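Long-range contacts in putative alpha-ketoglutarate-dependent taurine dioxygenase (Burkholderia xenovorans, PDB 5HSX), which probably acts as an iron(II)- and 2-oxoglutarate-dependent dioxygenase of the TauD/TfdA family: residues L82-H86 / P96-S100; W122-V126 / A319-N323; T127-P132 / L200-H204; R208-E212 / D267-T271. One frame throughout, in Å; residues are numbered along the deposited sequence.

Contact 1. Residues L82-H86 / P96-S100; sequences LTLGH and PEVYS
Strand 99-101, an edge strand of the seven-stranded mixed sheet, and the turn leading into it lie against loop 82-86 through Y99 and T83. The phenol points into the loop, and its OH makes a 2.8 Å hydrogen bond with T83 OG1, which stands at the edge of the ring and in its plane. T83 has OG1 between its backbone N and its carbonyl carbon (chi1 69°), a position from which it also bonds T292 OG1 on strand 287-293, the neighbour of 99-101 in the sheet. The T83 and Y99 side chains cross nearly at right angles, and G85 CA closes in on the same phenol at 3.2 Å from Y99 OH. Ahead of the strand the link is through main chain: G85 N gives a short but weak, bent hydrogen bond to P96 O (2.6 Å, 130° at the hydrogen), and E97 CA turns its C-H toward T83 O at 3.5 Å. Water 1 lies between the carbonyls, 2.9 Å from T83 O and 2.6 Å from E97 O, placed to donate to either. At the surface, L84 runs alongside E97, pointing the same way, its CD2 3.7 Å from E97 CG; L82 CB touches that CG at 4.0 Å.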
loop_
_atom_site.group_PDB
_atom_site.type_symbol
_atom_site.label_atom_id
_atom_site.label_comp_id
_atom_site.label_asym_id
_atom_site.label_seq_id
_atom_site.Cartn_x
_atom_site.Cartn_y
_atom_site.Cartn_z
ATOM N N LEU B 82 -11.527 -21.391 -19.033
ATOM C CA LEU B 82 -11.716 -19.952 -19.183
ATOM C C LEU B 82 -13.189 -19.589 -19.048
ATOM O O LEU B 82 -14.060 -20.278 -19.583
ATOM C CB LEU B 82 -11.201 -19.489 -20.549
ATOM C CG LEU B 82 -9.708 -19.275 -20.825
ATOM C CD1 LEU B 82 -9.187 -18.169 -19.963
ATOM C CD2 LEU B 82 -8.883 -20.537 -20.627
ATOM N N THR B 83 -13.473 -18.486 -18.356
ATOM C CA THR B 83 -14.820 -17.938 -18.411
ATOM C C THR B 83 -15.062 -17.320 -19.784
ATOM O O THR B 83 -14.135 -16.859 -20.454
ATOM C CB THR B 83 -15.041 -16.891 -17.308
ATOM O OG1 THR B 83 -14.267 -15.723 -17.592
ATOM C CG2 THR B 83 -14.619 -17.446 -15.959
ATOM N N LEU B 84 -16.319 -17.347 -20.217
ATOM C CA LEU B 84 -16.732 -16.816 -21.508
ATOM C C LEU B 84 -17.594 -15.587 -21.264
ATOM O O LEU B 84 -18.574 -15.651 -20.512
ATOM C CB LEU B 84 -17.481 -17.877 -22.317
ATOM C CG LEU B 84 -16.618 -19.120 -22.533
ATOM C CD1 LEU B 84 -17.425 -20.234 -23.164
ATOM C CD2 LEU B 84 -15.409 -18.794 -23.393
ATOM N N GLY B 85 -17.234 -14.484 -21.913
ATOM C CA GLY B 85 -17.518 -13.150 -21.409
ATOM C C GLY B 85 -18.932 -12.634 -21.561
ATOM O O GLY B 85 -19.907 -13.392 -21.612
ATOM N N HIS B 86 -19.041 -11.298 -21.606
ATOM C CA HIS B 86 -20.238 -10.479 -21.655
ATOM C C HIS B 86 -20.359 -9.810 -23.020
ATOM O O HIS B 86 -19.350 -9.375 -23.587
ATOM C CB HIS B 86 -20.211 -9.404 -20.555
ATOM C CG HIS B 86 -21.509 -8.675 -20.385
ATOM N ND1 HIS B 86 -21.820 -7.533 -21.091
ATOM C CD2 HIS B 86 -22.581 -8.936 -19.600
ATOM C CE1 HIS B 86 -23.026 -7.118 -20.745
ATOM N NE2 HIS B 86 -23.510 -7.951 -19.841
ATOM N N PRO B 96 -14.172 -14.235 -26.777
ATOM C CA PRO B 96 -15.100 -14.161 -25.638
ATOM C C PRO B 96 -14.423 -14.371 -24.299
ATOM O O PRO B 96 -15.016 -14.035 -23.266
ATOM C CB PRO B 96 -16.112 -15.277 -25.935
ATOM C CG PRO B 96 -15.350 -16.246 -26.787
ATOM C CD PRO B 96 -14.432 -15.409 -27.633
ATOM N N GLU B 97 -13.199 -14.900 -24.279
ATOM C CA GLU B 97 -12.492 -15.158 -23.030
ATOM C C GLU B 97 -11.751 -13.945 -22.504
ATOM O O GLU B 97 -11.298 -13.970 -21.357
ATOM C CB GLU B 97 -11.470 -16.286 -23.201
ATOM C CG GLU B 97 -11.978 -17.508 -23.934
ATOM C CD GLU B 97 -11.808 -17.401 -25.438
ATOM O OE1 GLU B 97 -11.939 -18.446 -26.105
ATOM O OE2 GLU B 97 -11.551 -16.282 -25.952
ATOM N N VAL B 98 -11.585 -12.902 -23.311
ATOM C CA VAL B 98 -10.687 -11.801 -22.983
ATOM C C VAL B 98 -11.512 -10.557 -22.687
ATOM O O VAL B 98 -12.370 -10.167 -23.487
ATOM C CB VAL B 98 -9.687 -11.548 -24.121
ATOM C CG1 VAL B 98 -8.737 -10.420 -23.745
ATOM C CG2 VAL B 98 -8.922 -12.826 -24.423
ATOM N N TYR B 99 -11.240 -9.932 -21.545
ATOM C CA TYR B 99 -11.935 -8.730 -21.109
ATOM C C TYR B 99 -10.992 -7.543 -21.209
ATOM O O TYR B 99 -9.864 -7.597 -20.705
ATOM C CB TYR B 99 -12.438 -8.878 -19.674
ATOM C CG TYR B 99 -13.265 -10.122 -19.474
ATOM C CD1 TYR B 99 -12.677 -11.308 -19.046
ATOM C CD2 TYR B 99 -14.629 -10.121 -19.728
ATOM C CE1 TYR B 99 -13.426 -12.457 -18.870
ATOM C CE2 TYR B 99 -15.389 -11.265 -19.554
ATOM C CZ TYR B 99 -14.781 -12.430 -19.128
ATOM O OH TYR B 99 -15.523 -13.574 -18.949
ATOM N N SER B 100 -11.463 -6.474 -21.841
ATOM C CA SER B 100 -10.669 -5.265 -22.025
ATOM C C SER B 100 -10.815 -4.367 -20.802
ATOM O O SER B 100 -11.928 -4.143 -20.319
ATOM C CB SER B 100 -11.117 -4.532 -23.292
ATOM O OG SER B 100 -10.406 -3.318 -23.472
HETATM O O HOH W 1 -11.743 -15.560 -19.341
#

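Contact 2. Residues W122-V126 / A319-N323; sequences WHTDV and AVALN. With NA (sodium ion), chain M.
The metal site joins H123 and D125 to N323, the C-terminal residue, through a bound sodium ion. H123 NE2 holds the ion at 2.0 Å, D125 OD1 and the carboxylate oxygen N323 O each at 2.2 Å, and waters 2 and 3 also bind it. The shared ion brings N323 O to 2.6 Å from H123 NE2, a meeting of two ligands, not a hydrogen bond. With its imidazole between the backbone N and the carbonyl carbon (chi1 64°), H123 points NE2 at the ion, while ND1, bonded to G121 O, helps hold the ring's rotation. With H273 as a further ligand, H123 and D125 form the His-X-Asp...His facial triad of this dioxygenase family, in which iron(II) would be expected; N323 O takes a coordination position that cosubstrate or water probably fills otherwise. Water 2 donates to the other terminal oxygen, N323 OXT, at 2.8 Å. The N323 amide folds back toward the loop, where OD1 accepts a weak bond from V126 N (3.0 Å, 123°). Beyond the ion, V126 packs its two methyls against the last turn of helix 313-322: CG1 rests on A319 CB at 3.6 Å, while CG2 leans on V320, crossing that side chain obliquely.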
loop_
_atom_site.group_PDB
_atom_site.type_symbol
_atom_site.label_atom_id
_atom_site.label_comp_id
_atom_site.label_asym_id
_atom_site.label_seq_id
_atom_site.Cartn_x
_atom_site.Cartn_y
_atom_site.Cartn_z
ATOM N N TRP B 122 -11.483 -2.365 -2.259
ATOM C CA TRP B 122 -10.958 -3.710 -2.058
ATOM C C TRP B 122 -12.041 -4.751 -2.287
ATOM O O TRP B 122 -13.145 -4.631 -1.747
ATOM C CB TRP B 122 -10.417 -3.844 -0.639
ATOM C CG TRP B 122 -9.106 -3.159 -0.417
ATOM C CD1 TRP B 122 -8.887 -1.887 0.063
ATOM C CD2 TRP B 122 -7.818 -3.734 -0.650
ATOM N NE1 TRP B 122 -7.523 -1.650 0.146
ATOM C CE2 TRP B 122 -6.853 -2.773 -0.286
ATOM C CE3 TRP B 122 -7.391 -4.979 -1.144
ATOM C CZ2 TRP B 122 -5.480 -3.019 -0.395
ATOM C CZ3 TRP B 122 -6.029 -5.218 -1.260
ATOM C CH2 TRP B 122 -5.087 -4.240 -0.886
ATOM N N HIS B 123 -11.709 -5.805 -3.038
ATOM C CA HIS B 123 -12.721 -6.800 -3.375
ATOM C C HIS B 123 -12.077 -8.069 -3.906
ATOM O O HIS B 123 -10.932 -8.076 -4.370
ATOM C CB HIS B 123 -13.685 -6.269 -4.427
ATOM C CG HIS B 123 -13.013 -5.980 -5.724
ATOM N ND1 HIS B 123 -12.175 -4.899 -5.897
ATOM C CD2 HIS B 123 -13.005 -6.656 -6.895
ATOM C CE1 HIS B 123 -11.698 -4.906 -7.127
ATOM N NE2 HIS B 123 -12.202 -5.952 -7.757
ATOM N N THR B 124 -12.861 -9.143 -3.853
ATOM C CA THR B 124 -12.568 -10.398 -4.522
ATOM C C THR B 124 -13.539 -10.528 -5.692
ATOM O O THR B 124 -14.734 -10.260 -5.542
ATOM C CB THR B 124 -12.703 -11.575 -3.550
ATOM O OG1 THR B 124 -11.824 -11.374 -2.420
ATOM C CG2 THR B 124 -12.331 -12.876 -4.235
ATOM N N ASP B 125 -13.022 -10.898 -6.859
ATOM C CA ASP B 125 -13.813 -10.804 -8.087
ATOM C C ASP B 125 -15.075 -11.659 -8.051
ATOM O O ASP B 125 -15.027 -12.855 -7.752
ATOM C CB ASP B 125 -12.956 -11.204 -9.281
ATOM C CG ASP B 125 -11.938 -10.148 -9.629
ATOM O OD1 ASP B 125 -12.268 -8.951 -9.463
ATOM O OD2 ASP B 125 -10.820 -10.510 -10.043
ATOM N N VAL B 126 -16.205 -11.039 -8.413
ATOM C CA VAL B 126 -17.483 -11.710 -8.643
ATOM C C VAL B 126 -17.949 -12.542 -7.450
ATOM O O VAL B 126 -18.562 -13.604 -7.635
ATOM C CB VAL B 126 -17.428 -12.601 -9.911
ATOM C CG1 VAL B 126 -18.828 -12.824 -10.503
ATOM C CG2 VAL B 126 -16.516 -12.010 -10.959
ATOM N N ALA B 319 -20.716 -9.187 -14.081
ATOM C CA ALA B 319 -19.843 -9.079 -12.917
ATOM C C ALA B 319 -18.438 -9.578 -13.238
ATOM O O ALA B 319 -17.447 -8.931 -12.872
ATOM C CB ALA B 319 -20.438 -9.846 -11.737
ATOM N N VAL B 320 -18.333 -10.721 -13.927
ATOM C CA VAL B 320 -17.024 -11.211 -14.354
ATOM C C VAL B 320 -16.308 -10.152 -15.182
ATOM O O VAL B 320 -15.107 -9.911 -15.010
ATOM C CB VAL B 320 -17.167 -12.538 -15.126
ATOM C CG1 VAL B 320 -15.844 -12.929 -15.762
ATOM C CG2 VAL B 320 -17.654 -13.650 -14.204
ATOM N N ALA B 321 -17.042 -9.483 -16.071
ATOM C CA ALA B 321 -16.418 -8.528 -16.978
ATOM C C ALA B 321 -16.038 -7.233 -16.271
ATOM O O ALA B 321 -15.085 -6.560 -16.682
ATOM C CB ALA B 321 -17.349 -8.241 -18.155
ATOM N N LEU B 322 -16.751 -6.872 -15.205
ATOM C CA LEU B 322 -16.596 -5.556 -14.596
ATOM C C LEU B 322 -15.899 -5.559 -13.241
ATOM O O LEU B 322 -15.225 -4.578 -12.917
ATOM C CB LEU B 322 -17.964 -4.878 -14.444
ATOM C CG LEU B 322 -18.709 -4.533 -15.740
ATOM C CD1 LEU B 322 -20.084 -3.966 -15.426
ATOM C CD2 LEU B 322 -17.908 -3.558 -16.590
ATOM N N ASN B 323 -16.029 -6.620 -12.443
ATOM C CA ASN B 323 -15.449 -6.618 -11.092
ATOM C C ASN B 323 -13.925 -6.540 -11.092
ATOM O O ASN B 323 -13.350 -6.058 -10.118
ATOM C CB ASN B 323 -15.893 -7.857 -10.298
ATOM C CG ASN B 323 -17.367 -7.815 -9.941
ATOM O OD1 ASN B 323 -17.930 -8.796 -9.459
ATOM N ND2 ASN B 323 -18.007 -6.670 -10.192
ATOM O OXT ASN B 323 -13.241 -6.944 -12.035
HETATM NA NA NA M . -11.437 -6.858 -9.392
HETATM O O HOH W 2 -10.733 -7.838 -11.285
HETATM O O HOH W 3 -10.322 -4.860 -10.156
#

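Contact 3. Residues T127-P132 / L200-H204; sequences TAAVNP and LVTEH
Three successive carbonyls of loop 127-132 turn toward T202 and H204 of strand 200-209, and these polar bonds carry the contact. H204 NE2 shares its single N-H between two of them, T127 O at 2.7 Å and A129 O at 2.9 Å; both bonds are weak and bent, as expected of a proton divided between two acceptors. T127 O lies in the ring plane, at its edge. With ND1 bonded to S306 OG, both nitrogens of the buried imidazole have partners, and its rotation is fixed. The carbonyl in the middle, A128 O, takes the hydroxyl proton of T202 OG1 at 2.6 Å, the donor standing well above the carbonyl plane (48°).

The apolar contacts lie around these bonds. T202 puts CG2 anti to its backbone N (chi1 -63°, measured to OG1), so that this methyl faces V130 CA at 3.7 Å and at the same time covers the rim of one face of the H204 ring, two residues along the strand. The P132 and H204 side chains point at each other, P132 CG coming obliquely to the ring, 4.0 Å from H204 NE2. At the start of the strand, L200 CB packs on A128 CB at 3.7 Å.

Strand 200-209 pairs with strands 174-179 and 307-310, while the loop follows the His-X-Asp metal ligands after a single residue, V126, and runs on into strand 135-140. The arrangement fits the cupin-type double-stranded beta-helix of this family, with a further antiparallel sheet held beside the metal-binding loop.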
loop_
_atom_site.group_PDB
_atom_site.type_symbol
_atom_site.label_atom_id
_atom_site.label_comp_id
_atom_site.label_asym_id
_atom_site.label_seq_id
_atom_site.Cartn_x
_atom_site.Cartn_y
_atom_site.Cartn_z
ATOM N N THR B 127 -17.691 -12.085 -6.218
ATOM C CA THR B 127 -18.216 -12.913 -5.131
ATOM C C THR B 127 -19.719 -12.763 -4.968
ATOM O O THR B 127 -20.303 -13.475 -4.149
ATOM C CB THR B 127 -17.535 -12.638 -3.781
ATOM O OG1 THR B 127 -17.698 -11.265 -3.402
ATOM C CG2 THR B 127 -16.052 -13.010 -3.820
ATOM N N ALA B 128 -20.370 -11.872 -5.723
ATOM C CA ALA B 128 -21.827 -11.896 -5.720
ATOM C C ALA B 128 -22.389 -13.139 -6.401
ATOM O O ALA B 128 -23.595 -13.381 -6.305
ATOM C CB ALA B 128 -22.380 -10.636 -6.391
ATOM N N ALA B 129 -21.557 -13.920 -7.083
ATOM C CA ALA B 129 -21.990 -15.150 -7.735
ATOM C C ALA B 129 -21.746 -16.349 -6.824
ATOM O O ALA B 129 -20.895 -16.314 -5.932
ATOM C CB ALA B 129 -21.248 -15.344 -9.053
ATOM N N VAL B 130 -22.478 -17.438 -7.085
ATOM C CA VAL B 130 -22.350 -18.616 -6.227
ATOM C C VAL B 130 -21.038 -19.350 -6.496
ATOM O O VAL B 130 -20.495 -20.005 -5.598
ATOM C CB VAL B 130 -23.562 -19.557 -6.395
ATOM C CG1 VAL B 130 -23.536 -20.233 -7.750
ATOM C CG2 VAL B 130 -23.592 -20.588 -5.264
ATOM N N ASN B 131 -20.499 -19.247 -7.715
ATOM C CA ASN B 131 -19.218 -19.856 -8.081
ATOM C C ASN B 131 -18.277 -18.773 -8.610
ATOM O O ASN B 131 -18.097 -18.630 -9.830
ATOM C CB ASN B 131 -19.420 -20.969 -9.107
ATOM C CG ASN B 131 -20.147 -20.488 -10.351
ATOM O OD1 ASN B 131 -21.019 -19.619 -10.281
ATOM N ND2 ASN B 131 -19.761 -21.021 -11.498
ATOM N N PRO B 132 -17.646 -18.002 -7.726
ATOM C CA PRO B 132 -16.722 -16.966 -8.192
ATOM C C PRO B 132 -15.536 -17.581 -8.904
ATOM O O PRO B 132 -15.132 -18.722 -8.605
ATOM C CB PRO B 132 -16.299 -16.259 -6.892
ATOM C CG PRO B 132 -17.408 -16.587 -5.903
ATOM C CD PRO B 132 -17.792 -17.997 -6.256
ATOM N N LEU B 200 -27.321 -9.833 -8.681
ATOM C CA LEU B 200 -26.777 -11.061 -8.115
ATOM C C LEU B 200 -26.797 -10.973 -6.597
ATOM O O LEU B 200 -26.364 -9.965 -6.026
ATOM C CB LEU B 200 -25.342 -11.304 -8.590
ATOM C CG LEU B 200 -25.066 -11.716 -10.033
ATOM C CD1 LEU B 200 -23.567 -11.677 -10.277
ATOM C CD2 LEU B 200 -25.613 -13.106 -10.305
ATOM N N VAL B 201 -27.300 -12.024 -5.947
ATOM C CA VAL B 201 -27.289 -12.128 -4.490
ATOM C C VAL B 201 -26.911 -13.556 -4.123
ATOM O O VAL B 201 -27.560 -14.509 -4.571
ATOM C CB VAL B 201 -28.651 -11.760 -3.857
ATOM C CG1 VAL B 201 -28.548 -11.791 -2.326
ATOM C CG2 VAL B 201 -29.146 -10.401 -4.342
ATOM N N THR B 202 -25.874 -13.705 -3.298
ATOM C CA THR B 202 -25.365 -15.011 -2.904
ATOM C C THR B 202 -24.991 -14.989 -1.430
ATOM O O THR B 202 -24.461 -13.991 -0.929
ATOM C CB THR B 202 -24.143 -15.414 -3.749
ATOM O OG1 THR B 202 -24.542 -15.546 -5.119
ATOM C CG2 THR B 202 -23.540 -16.741 -3.268
ATOM N N GLU B 203 -25.277 -16.088 -0.740
ATOM C CA GLU B 203 -24.826 -16.290 0.628
ATOM C C GLU B 203 -23.548 -17.125 0.601
ATOM O O GLU B 203 -23.559 -18.259 0.116
ATOM C CB GLU B 203 -25.902 -16.981 1.472
ATOM C CG GLU B 203 -25.481 -17.146 2.941
ATOM C CD GLU B 203 -26.503 -17.936 3.750
ATOM O OE1 GLU B 203 -27.670 -17.501 3.840
ATOM O OE2 GLU B 203 -26.129 -18.993 4.286
ATOM N N HIS B 204 -22.458 -16.566 1.127
ATOM C CA HIS B 204 -21.156 -17.225 1.203
ATOM C C HIS B 204 -20.748 -17.438 2.652
ATOM O O HIS B 204 -21.177 -16.684 3.535
ATOM C CB HIS B 204 -20.064 -16.384 0.523
ATOM C CG HIS B 204 -20.098 -16.426 -0.969
ATOM N ND1 HIS B 204 -19.953 -17.593 -1.689
ATOM C CD2 HIS B 204 -20.229 -15.432 -1.882
ATOM C CE1 HIS B 204 -20.005 -17.318 -2.983
ATOM N NE2 HIS B 204 -20.163 -16.012 -3.126
#

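Contact 4. Residues R208-E212 / D267-T271; sequences RVHPE and DNRAT
With both side chains anti to the backbone N (chi1 -166° and -176°), H210 and D267 come at each other from opposite directions. Their bond, H210 NE2 to D267 OD2 at 2.8 Å, is almost perfectly straight and lies in the ring plane, meeting the oxygen on its syn side. D267 opens a type I beta turn to A270, in the loop between strands 263-267 and 271-274; its OD1 also accepts from R269 N, which makes an Asx turn. R269, bent at chi3 (-63°), folds back to the same carboxylate and grips it side-on, the acid lying at the guanidinium edge: NE reaches OD1 at 2.9 Å and NH2 reaches OD2. The end of the guanidinium then takes E212, whose OE2 receives NH2 at 2.9 Å and NH1 at 3.1 Å, the first from above the carboxylate plane, the second on the anti lone pair. One arginine thus links two acids in a salt-bridge network, and E212 OE2 has a further partner in R51.

H210 CE1 sits over one face of that guanidinium, the two planes steeply inclined. H210 ND1 accepts from E212 N and from T213 N just beyond, consistent with a neutral ring protonated at NE2. R208, on the last part of strand 200-209, stretches out fully and lays a guanidinium face under R269 CG, 3.6 Å from R208 NH1. Water 4 donates to the backbone carbonyls of both arginines, 3.1 Å from R208 O and 2.8 Å from R269 O.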
loop_
_atom_site.group_PDB
_atom_site.type_symbol
_atom_site.label_atom_id
_atom_site.label_comp_id
_atom_site.label_asym_id
_atom_site.label_seq_id
_atom_site.Cartn_x
_atom_site.Cartn_y
_atom_site.Cartn_z
ATOM N N ARG B 208 -13.686 -19.107 4.017
ATOM C CA ARG B 208 -13.682 -20.043 2.896
ATOM C C ARG B 208 -12.521 -21.017 3.030
ATOM O O ARG B 208 -11.360 -20.599 3.116
ATOM C CB ARG B 208 -13.586 -19.319 1.549
ATOM C CG ARG B 208 -13.578 -20.335 0.400
ATOM C CD ARG B 208 -13.565 -19.712 -1.013
ATOM N NE ARG B 208 -13.674 -20.806 -1.985
ATOM C CZ ARG B 208 -13.786 -20.659 -3.305
ATOM N NH1 ARG B 208 -13.811 -19.446 -3.844
ATOM N NH2 ARG B 208 -13.870 -21.736 -4.082
ATOM N N VAL B 209 -12.832 -22.312 3.002
ATOM C CA VAL B 209 -11.795 -23.337 3.070
ATOM C C VAL B 209 -11.222 -23.572 1.678
ATOM O O VAL B 209 -11.930 -24.018 0.769
ATOM C CB VAL B 209 -12.346 -24.637 3.666
ATOM C CG1 VAL B 209 -11.244 -25.666 3.717
ATOM C CG2 VAL B 209 -12.912 -24.354 5.057
ATOM N N HIS B 210 -9.927 -23.316 1.523
ATOM C CA HIS B 210 -9.301 -23.386 0.205
ATOM C C HIS B 210 -9.330 -24.820 -0.324
ATOM O O HIS B 210 -8.872 -25.744 0.364
ATOM C CB HIS B 210 -7.865 -22.863 0.286
ATOM C CG HIS B 210 -7.248 -22.576 -1.045
ATOM N ND1 HIS B 210 -6.913 -23.565 -1.942
ATOM C CD2 HIS B 210 -6.892 -21.401 -1.628
ATOM C CE1 HIS B 210 -6.390 -23.016 -3.024
ATOM N NE2 HIS B 210 -6.356 -21.704 -2.855
ATOM N N PRO B 211 -9.855 -25.052 -1.533
ATOM C CA PRO B 211 -10.040 -26.442 -1.992
ATOM C C PRO B 211 -8.755 -27.170 -2.372
ATOM O O PRO B 211 -8.791 -28.400 -2.507
ATOM C CB PRO B 211 -10.968 -26.297 -3.207
ATOM C CG PRO B 211 -10.763 -24.917 -3.681
ATOM C CD PRO B 211 -10.460 -24.075 -2.457
ATOM N N GLU B 212 -7.634 -26.478 -2.563
ATOM C CA GLU B 212 -6.383 -27.156 -2.881
ATOM C C GLU B 212 -5.410 -27.210 -1.709
ATOM O O GLU B 212 -4.637 -28.162 -1.606
ATOM C CB GLU B 212 -5.691 -26.488 -4.074
ATOM C CG GLU B 212 -6.452 -26.612 -5.385
ATOM C CD GLU B 212 -5.668 -26.066 -6.574
ATOM O OE1 GLU B 212 -4.660 -26.687 -6.979
ATOM O OE2 GLU B 212 -6.059 -25.006 -7.100
ATOM N N ASP B 267 -4.798 -15.757 -7.124
ATOM C CA ASP B 267 -5.715 -16.778 -6.616
ATOM C C ASP B 267 -6.826 -16.053 -5.861
ATOM O O ASP B 267 -6.633 -15.609 -4.728
ATOM C CB ASP B 267 -4.967 -17.762 -5.715
ATOM C CG ASP B 267 -5.850 -18.908 -5.229
ATOM O OD1 ASP B 267 -7.088 -18.828 -5.383
ATOM O OD2 ASP B 267 -5.301 -19.881 -4.673
ATOM N N ASN B 268 -7.999 -15.945 -6.495
ATOM C CA ASN B 268 -9.155 -15.279 -5.897
ATOM C C ASN B 268 -9.718 -16.008 -4.687
ATOM O O ASN B 268 -10.555 -15.443 -3.979
ATOM C CB ASN B 268 -10.276 -15.148 -6.919
ATOM C CG ASN B 268 -10.024 -14.072 -7.918
ATOM O OD1 ASN B 268 -9.778 -12.915 -7.557
ATOM N ND2 ASN B 268 -10.090 -14.432 -9.198
ATOM N N ARG B 269 -9.332 -17.252 -4.451
ATOM C CA ARG B 269 -9.821 -17.916 -3.260
ATOM C C ARG B 269 -9.082 -17.480 -2.006
ATOM O O ARG B 269 -9.542 -17.787 -0.900
ATOM C CB ARG B 269 -9.717 -19.430 -3.450
ATOM C CG ARG B 269 -10.391 -19.871 -4.744
ATOM C CD ARG B 269 -9.976 -21.256 -5.150
ATOM N NE ARG B 269 -8.550 -21.314 -5.438
ATOM C CZ ARG B 269 -7.938 -22.384 -5.943
ATOM N NH1 ARG B 269 -8.633 -23.478 -6.242
ATOM N NH2 ARG B 269 -6.631 -22.353 -6.158
ATOM N N ALA B 270 -7.966 -16.754 -2.153
ATOM C CA ALA B 270 -7.131 -16.370 -1.025
ATOM C C ALA B 270 -6.760 -14.893 -1.025
ATOM O O ALA B 270 -5.924 -14.489 -0.210
ATOM C CB ALA B 270 -5.847 -17.207 -0.997
ATOM N N THR B 271 -7.341 -14.080 -1.908
ATOM C CA THR B 271 -6.936 -12.682 -2.010
ATOM C C THR B 271 -8.148 -11.794 -2.209
ATOM O O THR B 271 -9.203 -12.225 -2.687
ATOM C CB THR B 271 -5.966 -12.412 -3.182
ATOM O OG1 THR B 271 -6.601 -12.752 -4.431
ATOM C CG2 THR B 271 -4.664 -13.204 -3.021
HETATM O O HOH W 4 -10.135 -20.262 0.280
#

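Overall arrangement
From the N terminus, contact 1 closes first, a short loop between 86 and 96 at the edge of the seven-stranded sheet. Contact 2 opens at 122-126 and closes only at the C terminus, so it encloses contacts 3 and 4, which follow one another without crossing. Segment 127-132 continues directly from 122-126, and contact 3 ties it to strand 200-209; contact 4 uses the far end of that strand and reaches forward to the loop after strand 263-267. Helix 313-322 joins three of them: V320 and A321 pack on Y99 of contact 1, and A319 meets L200 of contact 3. T124 OG1 probably bonds T271 O, joining contact 2 to contact 4.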